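Local coordinates for small S protein (Podospora anserina, PDB 2WVQ), which governs heterokaryon incompatibility, forming the [het-s] prion and triggering a lethal reaction when it meets het-S from an incompatible cell after vegetative fusion, at residues 19-24 against 87-92; 54-59 against 169-174; 60-65 against 182-187; 78-83 against 175-180. The protein carries 2 engineered substitutions. All coordinates share one frame; numbering follows the deposited sequence.

Contact 1. Residues 19-24 against 87-92; sequences AGLFNN and IVEEIL
Leu-21 of helix 18-28 lies against Val-88, Glu-89 and Leu-92 on one side of helix 79-108. Its CB faces Val-88 CG1, at a separation too short to be trusted in detail. CG keeps beside the same methyl at 4.1 Å. CD1 touches both Val-88 CG1 and the Glu-89 side chain, 3.8 Å from Glu-89 CG, with the carboxylate oxygen Glu-89 OE1 nearly as near. CD2 goes the other way along the helix and meets Leu-92 CD2 at 3.8 Å, the two leucine side chains lying nearly at right angles. Leu-21 CG stands anti to the carbonyl carbon (chi1 -63°), which brings both methyls to the neighbouring helix. Val-88 turns its other branch to Phe-22: CG2 is 3.8 Å from Phe-22 CA and lies at the edge of the Phe-22 ring, near its plane. Leu-92 CD1 closes the far end against the backbone of Asn-24, 4.0 Å from Asn-24 C. The side-chain packing is mainly apolar; the carboxylate of Glu-89 finds its salt bridge with Lys-100 of the second subunit. The axes of the two segments approach to 9.0 Å and run at 34° to each other in the same general direction. Farther along helix 18-28, Cys-25 continues the packing on Val-88 and Leu-92. On the inner side the Phe-22 ring leans on Leu-56 and Trp-59 of helix 42-62, while Ile-87 and Ile-91 turn to helix 157-176, placing this pair between the bundle's interior and the face of helix 79-108 turned to the second subunit.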
loop_
_atom_site.group_PDB
_atom_site.type_symbol
_atom_site.label_atom_id
_atom_site.label_comp_id
_atom_site.label_asym_id
_atom_site.label_seq_id
_atom_site.Cartn_x
_atom_site.Cartn_y
_atom_site.Cartn_z
ATOM N N ALA A 19 9.383 0.270 19.912
ATOM C CA ALA A 19 8.572 1.235 20.672
ATOM C C ALA A 19 8.559 2.623 20.010
ATOM O O ALA A 19 7.511 3.298 19.906
ATOM C CB ALA A 19 9.085 1.329 22.140
ATOM N N GLY A 20 9.725 3.029 19.578
ATOM C CA GLY A 20 9.918 4.284 18.882
ATOM C C GLY A 20 9.201 4.332 17.542
ATOM O O GLY A 20 8.558 5.341 17.237
ATOM N N LEU A 21 9.283 3.247 16.757
ATOM C CA LEU A 21 8.500 3.094 15.492
ATOM C C LEU A 21 6.990 2.989 15.752
ATOM O O LEU A 21 6.184 3.638 15.078
ATOM C CB LEU A 21 8.979 1.860 14.714
ATOM C CG LEU A 21 10.435 1.831 14.191
ATOM C CD1 LEU A 21 10.907 0.406 13.821
ATOM C CD2 LEU A 21 10.683 2.843 13.047
ATOM N N PHE A 22 6.603 2.200 16.759
ATOM C CA PHE A 22 5.192 2.108 17.193
ATOM C C PHE A 22 4.579 3.443 17.562
ATOM O O PHE A 22 3.479 3.762 17.081
ATOM C CB PHE A 22 4.994 1.137 18.364
ATOM C CG PHE A 22 3.600 1.164 18.929
ATOM C CD1 PHE A 22 2.590 0.386 18.355
ATOM C CD2 PHE A 22 3.294 1.964 19.998
ATOM C CE1 PHE A 22 1.294 0.424 18.860
ATOM C CE2 PHE A 22 1.977 2.004 20.545
ATOM C CZ PHE A 22 0.990 1.230 19.977
ATOM N N ASN A 23 5.266 4.219 18.406
ATOM C CA ASN A 23 4.753 5.539 18.845
ATOM C C ASN A 23 4.617 6.517 17.669
ATOM O O ASN A 23 3.671 7.293 17.617
ATOM C CB ASN A 23 5.557 6.148 20.016
ATOM C CG ASN A 23 5.390 5.345 21.336
ATOM O OD1 ASN A 23 4.283 4.920 21.690
ATOM N ND2 ASN A 23 6.496 5.094 22.010
ATOM N N ASN A 24 5.539 6.413 16.721
ATOM C CA ASN A 24 5.446 7.142 15.424
ATOM C C ASN A 24 4.228 6.811 14.555
ATOM O O ASN A 24 3.618 7.728 13.978
ATOM C CB ASN A 24 6.783 7.025 14.659
ATOM C CG ASN A 24 7.931 7.751 15.394
ATOM O OD1 ASN A 24 7.676 8.603 16.254
ATOM N ND2 ASN A 24 9.181 7.432 15.056
ATOM N N ILE A 87 6.216 -5.022 11.065
ATOM C CA ILE A 87 4.811 -4.611 10.873
ATOM C C ILE A 87 4.659 -3.107 11.051
ATOM O O ILE A 87 3.985 -2.409 10.284
ATOM C CB ILE A 87 3.844 -5.352 11.828
ATOM C CG1 ILE A 87 3.605 -6.780 11.355
ATOM C CG2 ILE A 87 2.506 -4.613 11.872
ATOM C CD1 ILE A 87 3.269 -7.777 12.458
ATOM N N VAL A 88 5.303 -2.615 12.093
ATOM C CA VAL A 88 5.301 -1.212 12.434
ATOM C C VAL A 88 6.056 -0.362 11.329
ATOM O O VAL A 88 5.594 0.711 10.949
ATOM C CB VAL A 88 5.818 -1.200 13.918
ATOM C CG1 VAL A 88 7.225 -0.645 14.139
ATOM C CG2 VAL A 88 4.662 -0.944 14.934
ATOM N N GLU A 89 7.164 -0.884 10.787
ATOM C CA GLU A 89 7.849 -0.224 9.663
ATOM C C GLU A 89 6.895 -0.179 8.444
ATOM O O GLU A 89 6.760 0.867 7.817
ATOM C CB GLU A 89 9.166 -0.919 9.294
ATOM C CG GLU A 89 10.300 -0.651 10.238
ATOM C CD GLU A 89 11.448 -1.630 10.104
ATOM O OE1 GLU A 89 12.519 -1.325 10.659
ATOM O OE2 GLU A 89 11.288 -2.697 9.474
ATOM N N GLU A 90 6.216 -1.293 8.146
ATOM C CA GLU A 90 5.216 -1.325 7.068
ATOM C C GLU A 90 3.982 -0.389 7.286
ATOM O O GLU A 90 3.491 0.212 6.318
ATOM C CB GLU A 90 4.820 -2.762 6.727
ATOM C CG GLU A 90 4.704 -2.951 5.174
ATOM C CD GLU A 90 4.281 -4.324 4.752
ATOM O OE1 GLU A 90 3.437 -4.424 3.833
ATOM O OE2 GLU A 90 4.793 -5.318 5.329
ATOM N N ILE A 91 3.514 -0.209 8.530
ATOM C CA ILE A 91 2.458 0.823 8.794
ATOM C C ILE A 91 2.985 2.231 8.437
ATOM O O ILE A 91 2.265 3.031 7.815
ATOM C CB ILE A 91 1.865 0.776 10.281
ATOM C CG1 ILE A 91 1.110 -0.520 10.509
ATOM C CG2 ILE A 91 0.903 1.969 10.554
ATOM C CD1 ILE A 91 0.870 -0.892 11.995
ATOM N N LEU A 92 4.237 2.510 8.803
ATOM C CA LEU A 92 4.908 3.750 8.423
ATOM C C LEU A 92 4.980 4.010 6.903
ATOM O O LEU A 92 4.708 5.135 6.458
ATOM C CB LEU A 92 6.304 3.856 9.053
ATOM C CG LEU A 92 6.535 4.689 10.350
ATOM C CD1 LEU A 92 5.320 5.066 11.126
ATOM C CD2 LEU A 92 7.656 4.185 11.278
#

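Contact 2. Residues 54-59 against 169-174; sequences ARLSRW and RFVDEL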
loop_
_atom_site.group_PDB
_atom_site.type_symbol
_atom_site.label_atom_id
_atom_site.label_comp_id
_atom_site.label_asym_id
_atom_site.label_seq_id
_atom_site.Cartn_x
_atom_site.Cartn_y
_atom_site.Cartn_z
ATOM N N ALA A 54 -7.206 3.762 17.815
ATOM C CA ALA A 54 -7.475 3.259 19.190
ATOM C C ALA A 54 -7.053 1.790 19.313
ATOM O O ALA A 54 -6.552 1.345 20.354
ATOM C CB ALA A 54 -8.985 3.413 19.549
ATOM N N ARG A 55 -7.254 1.038 18.241
ATOM C CA ARG A 55 -6.987 -0.384 18.282
ATOM C C ARG A 55 -5.485 -0.689 18.229
ATOM O O ARG A 55 -4.993 -1.632 18.919
ATOM C CB ARG A 55 -7.751 -1.112 17.199
ATOM C CG ARG A 55 -7.729 -2.616 17.414
ATOM C CD ARG A 55 -7.938 -3.342 16.144
ATOM N NE ARG A 55 -7.514 -4.735 16.197
ATOM C CZ ARG A 55 -7.443 -5.515 15.125
ATOM N NH1 ARG A 55 -7.768 -5.029 13.919
ATOM N NH2 ARG A 55 -7.033 -6.766 15.240
ATOM N N LEU A 56 -4.768 0.113 17.434
ATOM C CA LEU A 56 -3.309 0.074 17.357
ATOM C C LEU A 56 -2.724 0.466 18.737
ATOM O O LEU A 56 -1.855 -0.240 19.306
ATOM C CB LEU A 56 -2.779 1.020 16.246
ATOM C CG LEU A 56 -1.249 1.203 16.046
ATOM C CD1 LEU A 56 -0.543 -0.065 15.682
ATOM C CD2 LEU A 56 -0.857 2.319 15.024
ATOM N N SER A 57 -3.207 1.560 19.294
ATOM C CA SER A 57 -2.709 1.904 20.615
ATOM C C SER A 57 -3.061 0.872 21.725
ATOM O O SER A 57 -2.248 0.683 22.616
ATOM C CB SER A 57 -3.026 3.335 21.002
ATOM O OG SER A 57 -4.246 3.445 21.661
ATOM N N ARG A 58 -4.237 0.234 21.661
ATOM C CA ARG A 58 -4.593 -0.840 22.567
ATOM C C ARG A 58 -3.546 -1.928 22.586
ATOM O O ARG A 58 -3.229 -2.430 23.658
ATOM C CB ARG A 58 -5.985 -1.433 22.329
ATOM C CG ARG A 58 -6.574 -2.275 23.546
ATOM C CD ARG A 58 -7.901 -2.923 23.165
ATOM N NE ARG A 58 -8.815 -1.899 22.639
ATOM C CZ ARG A 58 -9.416 -1.893 21.441
ATOM N NH1 ARG A 58 -9.259 -2.885 20.587
ATOM N NH2 ARG A 58 -10.212 -0.875 21.116
ATOM N N TRP A 59 -3.025 -2.285 21.406
ATOM C CA TRP A 59 -1.965 -3.253 21.283
ATOM C C TRP A 59 -0.703 -2.874 22.041
ATOM O O TRP A 59 -0.111 -3.731 22.725
ATOM C CB TRP A 59 -1.606 -3.547 19.817
ATOM C CG TRP A 59 -0.497 -4.542 19.730
ATOM C CD1 TRP A 59 -0.616 -5.891 19.758
ATOM C CD2 TRP A 59 0.900 -4.260 19.617
ATOM N NE1 TRP A 59 0.624 -6.477 19.688
ATOM C CE2 TRP A 59 1.570 -5.495 19.596
ATOM C CE3 TRP A 59 1.650 -3.074 19.532
ATOM C CZ2 TRP A 59 2.959 -5.598 19.468
ATOM C CZ3 TRP A 59 3.034 -3.175 19.394
ATOM C CH2 TRP A 59 3.677 -4.430 19.379
ATOM N N ARG A 169 -5.663 -5.108 9.417
ATOM C CA ARG A 169 -4.906 -6.315 9.101
ATOM C C ARG A 169 -3.527 -6.353 9.769
ATOM O O ARG A 169 -3.099 -7.395 10.252
ATOM C CB ARG A 169 -4.795 -6.564 7.577
ATOM C CG ARG A 169 -6.142 -6.732 6.834
ATOM C CD ARG A 169 -7.247 -7.329 7.710
ATOM N NE ARG A 169 -8.488 -6.569 7.540
ATOM C CZ ARG A 169 -9.434 -6.402 8.464
ATOM N NH1 ARG A 169 -9.305 -6.926 9.681
ATOM N NH2 ARG A 169 -10.519 -5.684 8.164
ATOM N N PHE A 170 -2.846 -5.216 9.834
ATOM C CA PHE A 170 -1.559 -5.170 10.495
ATOM C C PHE A 170 -1.677 -5.408 12.015
ATOM O O PHE A 170 -0.806 -6.050 12.582
ATOM C CB PHE A 170 -0.811 -3.870 10.201
ATOM C CG PHE A 170 -0.173 -3.804 8.821
ATOM C CD1 PHE A 170 -0.318 -2.653 8.027
ATOM C CD2 PHE A 170 0.593 -4.851 8.317
ATOM C CE1 PHE A 170 0.296 -2.558 6.773
ATOM C CE2 PHE A 170 1.194 -4.762 7.062
ATOM C CZ PHE A 170 1.040 -3.614 6.288
ATOM N N VAL A 171 -2.742 -4.893 12.646
ATOM C CA VAL A 171 -2.978 -5.069 14.083
ATOM C C VAL A 171 -3.451 -6.512 14.353
ATOM O O VAL A 171 -3.154 -7.051 15.425
ATOM C CB VAL A 171 -3.884 -3.942 14.733
ATOM C CG1 VAL A 171 -4.089 -4.173 16.243
ATOM C CG2 VAL A 171 -3.295 -2.560 14.548
ATOM N N ASP A 172 -4.126 -7.149 13.382
ATOM C CA ASP A 172 -4.387 -8.607 13.420
ATOM C C ASP A 172 -3.076 -9.381 13.536
ATOM O O ASP A 172 -2.956 -10.279 14.384
ATOM C CB ASP A 172 -5.122 -9.128 12.170
ATOM C CG ASP A 172 -6.579 -8.673 12.081
ATOM O OD1 ASP A 172 -7.200 -8.863 11.002
ATOM O OD2 ASP A 172 -7.102 -8.122 13.074
ATOM N N GLU A 173 -2.116 -9.058 12.666
ATOM C CA GLU A 173 -0.780 -9.675 12.660
ATOM C C GLU A 173 -0.025 -9.467 13.991
ATOM O O GLU A 173 0.573 -10.415 14.532
ATOM C CB GLU A 173 0.050 -9.125 11.494
ATOM C CG GLU A 173 0.035 -9.963 10.223
ATOM C CD GLU A 173 1.123 -9.539 9.226
ATOM O OE1 GLU A 173 2.104 -10.303 9.027
ATOM O OE2 GLU A 173 0.997 -8.439 8.633
ATOM N N LEU A 174 -0.071 -8.238 14.506
ATOM C CA LEU A 174 0.536 -7.830 15.793
ATOM C C LEU A 174 -0.044 -8.567 16.986
ATOM O O LEU A 174 0.697 -8.997 17.885
ATOM C CB LEU A 174 0.330 -6.332 16.015
ATOM C CG LEU A 174 1.402 -5.248 15.968
ATOM C CD1 LEU A 174 2.717 -5.657 15.336
ATOM C CD2 LEU A 174 0.870 -3.945 15.383
HETATM O O HOH W 1 -9.351 -7.066 12.121
#
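A buried helix-helix contact with an ionic margin joins Arg-55, Leu-56 and Trp-59 of helix 42-62 to Val-171, Asp-172 and Leu-174 of helix 157-176, near the middle of the globular domain. The axes of the two segments run almost parallel, 15° apart at a distance of 10.0 Å. Arg-55 reaches across with its chain extended from CG to NE, sliding past Val-171, whose CG1 lies over one face of the guanidinium, 3.5 Å from Arg-55 NE. At the edge of the same group NH2 gives Asp-172 OD2 a short, nearly straight hydrogen bond of 2.6 Å (170°), the donor arriving almost end-on to the C-O bond; the bond from NH1 to this oxygen is weak. A water also donates to Asp-172 OD2, and OD1 takes a 3.2 Å bond from Arg-169 NH1, so the carboxylate is held from two arginines and probably stays ionised. Arg-55 NE has a further salt bridge with Glu-175. Inward of this network, Val-171 CG2 packs on Leu-56 CD1 at 3.9 Å. Trp-59, its CG anti to the backbone N (chi1 179°), lays one indole face on Leu-174: Leu-174 CG stands 3.8 Å from the centroid of the six-membered ring of Trp-59 in a CH-pi contact, and Trp-59 NE1 makes a weak hydrogen bond to Leu-174 O at 3.1 Å. Here an apolar seam with a bordering salt-bridge network joins two nearly parallel long helices of the all-helical HeLo-type domain.

Contact 3. Residues 60-65 against 182-187; sequences GEAVKI and AVCHKL
The C-terminal end of helix 42-62 rests on the first turns of helix 181-191, and just beyond the contact the chain turns away through a Schellman motif. Ala-62 carries most of the touching. Its CB meets two side chains at once, Val-183 CG1 at 3.7 Å and Cys-184 SG at the same distance, while Leu-187 CD2 approaches from the next turn, 4.1 Å from Ala-62 CA. With CG1 anti to the backbone N (chi1 168°), Val-183 puts this branch against both CA and CB of the alanine. Beside it Leu-187 CD2 also meets Glu-61 CG at 4.1 Å, the two side chains lying at about a right angle, so the glutamate contributes a methylene here. The motif that ends the helix is built from Ile-65 N bonding back to Gly-60 O at 2.9 Å and a weak bond from Lys-64 N to Glu-61 O, with Lys-64 at positive phi. Arg-140 of helix 124-140 touches Glu-61 and Leu-187. Apart from the Ala-62 backbone, the groups that meet between the two segments are methyls, a methylene and a sulfur; the interface therefore rests on van der Waals packing and on the partial burial of apolar groups near the surface.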
loop_
_atom_site.group_PDB
_atom_site.type_symbol
_atom_site.label_atom_id
_atom_site.label_comp_id
_atom_site.label_asym_id
_atom_site.label_seq_id
_atom_site.Cartn_x
_atom_site.Cartn_y
_atom_site.Cartn_z
ATOM N N GLY A 60 -0.257 -1.631 21.888
ATOM C CA GLY A 60 0.934 -1.184 22.609
ATOM C C GLY A 60 0.738 -1.265 24.108
ATOM O O GLY A 60 1.681 -1.611 24.851
ATOM N N GLU A 61 -0.483 -0.971 24.566
ATOM C CA GLU A 61 -0.802 -1.073 26.001
ATOM C C GLU A 61 -0.816 -2.519 26.485
ATOM O O GLU A 61 -0.339 -2.810 27.608
ATOM C CB GLU A 61 -2.170 -0.412 26.291
ATOM C CG GLU A 61 -2.592 -0.343 27.769
ATOM C CD GLU A 61 -1.806 0.675 28.588
ATOM O OE1 GLU A 61 -0.936 1.374 28.031
ATOM O OE2 GLU A 61 -2.066 0.791 29.805
ATOM N N ALA A 62 -1.379 -3.411 25.660
ATOM C CA ALA A 62 -1.531 -4.830 25.981
ATOM C C ALA A 62 -0.176 -5.531 26.177
ATOM O O ALA A 62 0.018 -6.380 27.071
ATOM C CB ALA A 62 -2.294 -5.516 24.877
ATOM N N VAL A 63 0.739 -5.164 25.287
ATOM C CA VAL A 63 2.104 -5.654 25.235
ATOM C C VAL A 63 3.085 -4.881 26.160
ATOM O O VAL A 63 4.240 -5.261 26.282
ATOM C CB VAL A 63 2.451 -5.567 23.718
ATOM C CG1 VAL A 63 3.420 -4.418 23.354
ATOM C CG2 VAL A 63 2.636 -6.892 23.110
ATOM N N LYS A 64 2.629 -3.793 26.801
ATOM C CA LYS A 64 3.498 -2.950 27.643
ATOM C C LYS A 64 4.709 -2.433 26.839
ATOM O O LYS A 64 5.875 -2.520 27.270
ATOM C CB LYS A 64 3.939 -3.708 28.921
ATOM C CG LYS A 64 2.765 -4.255 29.698
ATOM C CD LYS A 64 3.177 -4.907 31.036
ATOM C CE LYS A 64 2.038 -4.802 32.082
ATOM N NZ LYS A 64 0.824 -5.591 31.726
ATOM N N ILE A 65 4.408 -1.902 25.657
ATOM C CA ILE A 65 5.391 -1.445 24.689
ATOM C C ILE A 65 6.441 -0.482 25.249
ATOM O O ILE A 65 7.616 -0.546 24.886
ATOM C CB ILE A 65 4.638 -0.792 23.407
ATOM C CG1 ILE A 65 5.632 -0.398 22.301
ATOM C CG2 ILE A 65 3.826 0.409 23.819
ATOM C CD1 ILE A 65 6.011 -1.504 21.327
ATOM N N ALA A 182 -7.115 -12.082 25.914
ATOM C CA ALA A 182 -7.937 -11.716 27.080
ATOM C C ALA A 182 -7.671 -10.282 27.587
ATOM O O ALA A 182 -8.585 -9.585 28.024
ATOM C CB ALA A 182 -7.735 -12.739 28.243
ATOM N N VAL A 183 -6.396 -9.888 27.549
ATOM C CA VAL A 183 -5.935 -8.525 27.893
ATOM C C VAL A 183 -6.577 -7.439 26.999
ATOM O O VAL A 183 -7.044 -6.402 27.496
ATOM C CB VAL A 183 -4.367 -8.437 27.849
ATOM C CG1 VAL A 183 -3.893 -7.003 27.920
ATOM C CG2 VAL A 183 -3.728 -9.265 28.987
ATOM N N CYS A 184 -6.613 -7.675 25.688
ATOM C CA CYS A 184 -7.226 -6.690 24.775
ATOM C C CYS A 184 -8.736 -6.527 24.998
ATOM O O CYS A 184 -9.276 -5.418 24.917
ATOM C CB CYS A 184 -6.920 -7.004 23.309
ATOM S SG CYS A 184 -5.203 -6.720 22.869
ATOM N N HIS A 185 -9.412 -7.625 25.315
ATOM C CA HIS A 185 -10.831 -7.559 25.655
ATOM C C HIS A 185 -11.098 -6.681 26.878
ATOM O O HIS A 185 -11.954 -5.799 26.807
ATOM C CB HIS A 185 -11.430 -8.956 25.804
ATOM C CG HIS A 185 -11.667 -9.649 24.494
ATOM N ND1 HIS A 185 -12.225 -9.012 23.402
ATOM C CD2 HIS A 185 -11.442 -10.928 24.108
ATOM C CE1 HIS A 185 -12.316 -9.864 22.397
ATOM N NE2 HIS A 185 -11.844 -11.032 22.797
ATOM N N LYS A 186 -10.362 -6.906 27.977
ATOM C CA LYS A 186 -10.490 -6.073 29.209
ATOM C C LYS A 186 -10.264 -4.579 28.938
ATOM O O LYS A 186 -10.995 -3.712 29.418
ATOM C CB LYS A 186 -9.567 -6.570 30.341
ATOM C CG LYS A 186 -10.197 -7.682 31.172
ATOM C CD LYS A 186 -9.408 -8.002 32.464
ATOM C CE LYS A 186 -10.159 -7.545 33.745
ATOM N NZ LYS A 186 -10.599 -6.092 33.662
ATOM N N LEU A 187 -9.243 -4.300 28.146
ATOM C CA LEU A 187 -8.870 -2.956 27.797
ATOM C C LEU A 187 -9.971 -2.214 27.031
ATOM O O LEU A 187 -10.249 -1.054 27.337
ATOM C CB LEU A 187 -7.577 -3.019 26.999
ATOM C CG LEU A 187 -6.235 -2.576 27.604
ATOM C CD1 LEU A 187 -6.159 -2.249 29.115
ATOM C CD2 LEU A 187 -5.175 -3.518 27.170
#

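Contact 4. Residues 78-83 against 175-180; sequences DKSVQL and EKAFPI
One face of the Phe-178 ring takes Ser-80 CB, which stands 3.7 Å above the ring plane and toward its rim, a CH-pi contact 24° off the normal. The CZ end of the ring reaches the helix backbone: CZ approaches Ser-80 O at 3.3 Å and also meets Val-81 CG2 at 4.2 Å. With its CG beside the backbone N (chi1 -63°), Phe-178 carries its ring to the helix although its CB does not point there. The hydroxyl of the same serine makes the polar link, Ser-80 OG donating to Ala-177 O at 2.9 Å; the donor lies in the carbonyl plane on a lone pair, with a C=O...donor angle of 142°. Ala-177 CB adds an apolar touch to Leu-83 CD2 at 4.2 Å. Ser-80 N also donates a long capping bond to Asp-78 OD2, at 3.3 Å, through that oxygen's anti lone pair. On helix 79-108 Leu-83 also touches Leu-107 of the second subunit. The arrangement combines an N-capped helix start, with Asp-78 as N-cap, and the turn that follows helix 157-176, where Pro-179 centres an inverse gamma turn before Ile-180 takes the N-cap position of helix 181-191.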
loop_
_atom_site.group_PDB
_atom_site.type_symbol
_atom_site.label_atom_id
_atom_site.label_comp_id
_atom_site.label_asym_id
_atom_site.label_seq_id
_atom_site.Cartn_x
_atom_site.Cartn_y
_atom_site.Cartn_z
ATOM N N ASP A 78 14.148 -11.983 19.415
ATOM C CA ASP A 78 12.871 -12.669 19.498
ATOM C C ASP A 78 12.064 -12.614 18.194
ATOM O O ASP A 78 11.879 -11.529 17.625
ATOM C CB ASP A 78 12.070 -12.005 20.598
ATOM C CG ASP A 78 11.120 -12.941 21.256
ATOM O OD1 ASP A 78 11.411 -13.346 22.418
ATOM O OD2 ASP A 78 10.093 -13.266 20.626
ATOM N N LYS A 79 11.574 -13.770 17.736
ATOM C CA LYS A 79 10.809 -13.842 16.493
ATOM C C LYS A 79 9.638 -12.862 16.544
ATOM O O LYS A 79 9.475 -12.062 15.627
ATOM C CB LYS A 79 10.321 -15.271 16.191
ATOM C CG LYS A 79 11.373 -16.220 15.553
ATOM C CD LYS A 79 10.749 -17.057 14.432
ATOM C CE LYS A 79 11.704 -18.112 13.883
ATOM N NZ LYS A 79 12.829 -17.565 13.042
ATOM N N SER A 80 8.859 -12.893 17.630
ATOM C CA SER A 80 7.675 -12.056 17.757
ATOM C C SER A 80 7.979 -10.549 17.714
ATOM O O SER A 80 7.204 -9.766 17.162
ATOM C CB SER A 80 6.841 -12.444 18.983
ATOM O OG SER A 80 6.377 -13.792 18.858
ATOM N N VAL A 81 9.123 -10.162 18.258
ATOM C CA VAL A 81 9.505 -8.751 18.349
ATOM C C VAL A 81 10.079 -8.295 16.988
ATOM O O VAL A 81 9.833 -7.166 16.581
ATOM C CB VAL A 81 10.475 -8.454 19.574
ATOM C CG1 VAL A 81 10.875 -6.970 19.660
ATOM C CG2 VAL A 81 9.824 -8.867 20.905
ATOM N N GLN A 82 10.831 -9.171 16.317
ATOM C CA GLN A 82 11.266 -8.956 14.901
ATOM C C GLN A 82 10.071 -8.773 13.968
ATOM O O GLN A 82 10.115 -7.962 13.033
ATOM C CB GLN A 82 12.128 -10.127 14.401
ATOM C CG GLN A 82 13.470 -10.298 15.114
ATOM C CD GLN A 82 14.311 -11.445 14.570
ATOM O OE1 GLN A 82 15.515 -11.488 14.796
ATOM N NE2 GLN A 82 13.689 -12.378 13.850
ATOM N N LEU A 83 9.015 -9.545 14.223
ATOM C CA LEU A 83 7.771 -9.486 13.481
ATOM C C LEU A 83 7.048 -8.173 13.699
ATOM O O LEU A 83 6.619 -7.542 12.705
ATOM C CB LEU A 83 6.876 -10.685 13.822
ATOM C CG LEU A 83 6.960 -12.046 13.140
ATOM C CD1 LEU A 83 8.331 -12.685 13.152
ATOM C CD2 LEU A 83 5.976 -13.027 13.751
ATOM N N GLU A 175 -1.369 -8.671 17.013
ATOM C CA GLU A 175 -2.073 -9.402 18.064
ATOM C C GLU A 175 -1.823 -10.921 18.003
ATOM O O GLU A 175 -1.862 -11.591 19.023
ATOM C CB GLU A 175 -3.579 -9.088 18.033
ATOM C CG GLU A 175 -3.968 -7.697 18.550
ATOM C CD GLU A 175 -5.431 -7.347 18.240
ATOM O OE1 GLU A 175 -5.822 -6.158 18.312
ATOM O OE2 GLU A 175 -6.193 -8.270 17.910
ATOM N N LYS A 176 -1.579 -11.454 16.802
ATOM C CA LYS A 176 -1.265 -12.870 16.598
ATOM C C LYS A 176 0.110 -13.246 17.195
ATOM O O LYS A 176 0.303 -14.371 17.653
ATOM C CB LYS A 176 -1.311 -13.220 15.090
ATOM C CG LYS A 176 -1.833 -14.625 14.721
ATOM C CD LYS A 176 -0.713 -15.700 14.757
ATOM C CE LYS A 176 -1.250 -17.121 14.735
ATOM N NZ LYS A 176 -1.995 -17.442 13.469
ATOM N N ALA A 177 1.064 -12.314 17.172
ATOM C CA ALA A 177 2.435 -12.618 17.588
ATOM C C ALA A 177 2.664 -12.561 19.113
ATOM O O ALA A 177 3.756 -12.878 19.594
ATOM C CB ALA A 177 3.426 -11.707 16.852
ATOM N N PHE A 178 1.638 -12.148 19.861
ATOM C CA PHE A 178 1.746 -11.964 21.314
ATOM C C PHE A 178 0.529 -12.535 22.059
ATOM O O PHE A 178 -0.587 -12.507 21.527
ATOM C CB PHE A 178 2.002 -10.479 21.645
ATOM C CG PHE A 178 3.304 -9.961 21.092
ATOM C CD1 PHE A 178 3.395 -9.486 19.776
ATOM C CD2 PHE A 178 4.456 -9.963 21.874
ATOM C CE1 PHE A 178 4.623 -9.034 19.278
ATOM C CE2 PHE A 178 5.658 -9.500 21.381
ATOM C CZ PHE A 178 5.740 -9.044 20.072
ATOM N N PRO A 179 0.740 -13.081 23.284
ATOM C CA PRO A 179 -0.342 -13.757 24.023
ATOM C C PRO A 179 -1.349 -12.806 24.709
ATOM O O PRO A 179 -1.549 -12.900 25.927
ATOM C CB PRO A 179 0.440 -14.560 25.078
ATOM C CG PRO A 179 1.584 -13.681 25.399
ATOM C CD PRO A 179 2.004 -13.116 24.050
ATOM N N ILE A 180 -1.992 -11.914 23.948
ATOM C CA ILE A 180 -2.764 -10.828 24.567
ATOM C C ILE A 180 -4.286 -10.820 24.300
ATOM O O ILE A 180 -4.935 -9.776 24.413
ATOM C CB ILE A 180 -2.160 -9.424 24.233
ATOM C CG1 ILE A 180 -2.148 -9.188 22.711
ATOM C CG2 ILE A 180 -0.780 -9.276 24.868
ATOM C CD1 ILE A 180 -1.791 -7.791 22.285
#

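All four contacts lie in the globular domain, and contact 2 adjoins the other three, with centres about 11, 10 and 12 Å from those of contacts 1, 3 and 4. Trp-59 is the common element: Phe-22 CE1 of contact 1 comes 3.6 Å from Trp-59 CE3, Ile-65 CD1 of contact 3 lies 3.9 Å from Trp-59 CZ3, and Ile-180 CD1 of contact 4 is 3.4 Å from Trp-59 CD1. Contacts 3 and 4 touch where Ala-62 CB lies 3.5 Å from Ile-180 CD1 and Val-63 CG2 3.7 Å from Phe-178 CG. Contacts 1 and 4 share helix 79-108, about 14 Å apart between centres. Contacts 1, 2 and 4 also reach the second subunit of the homodimer; contact 3 does not.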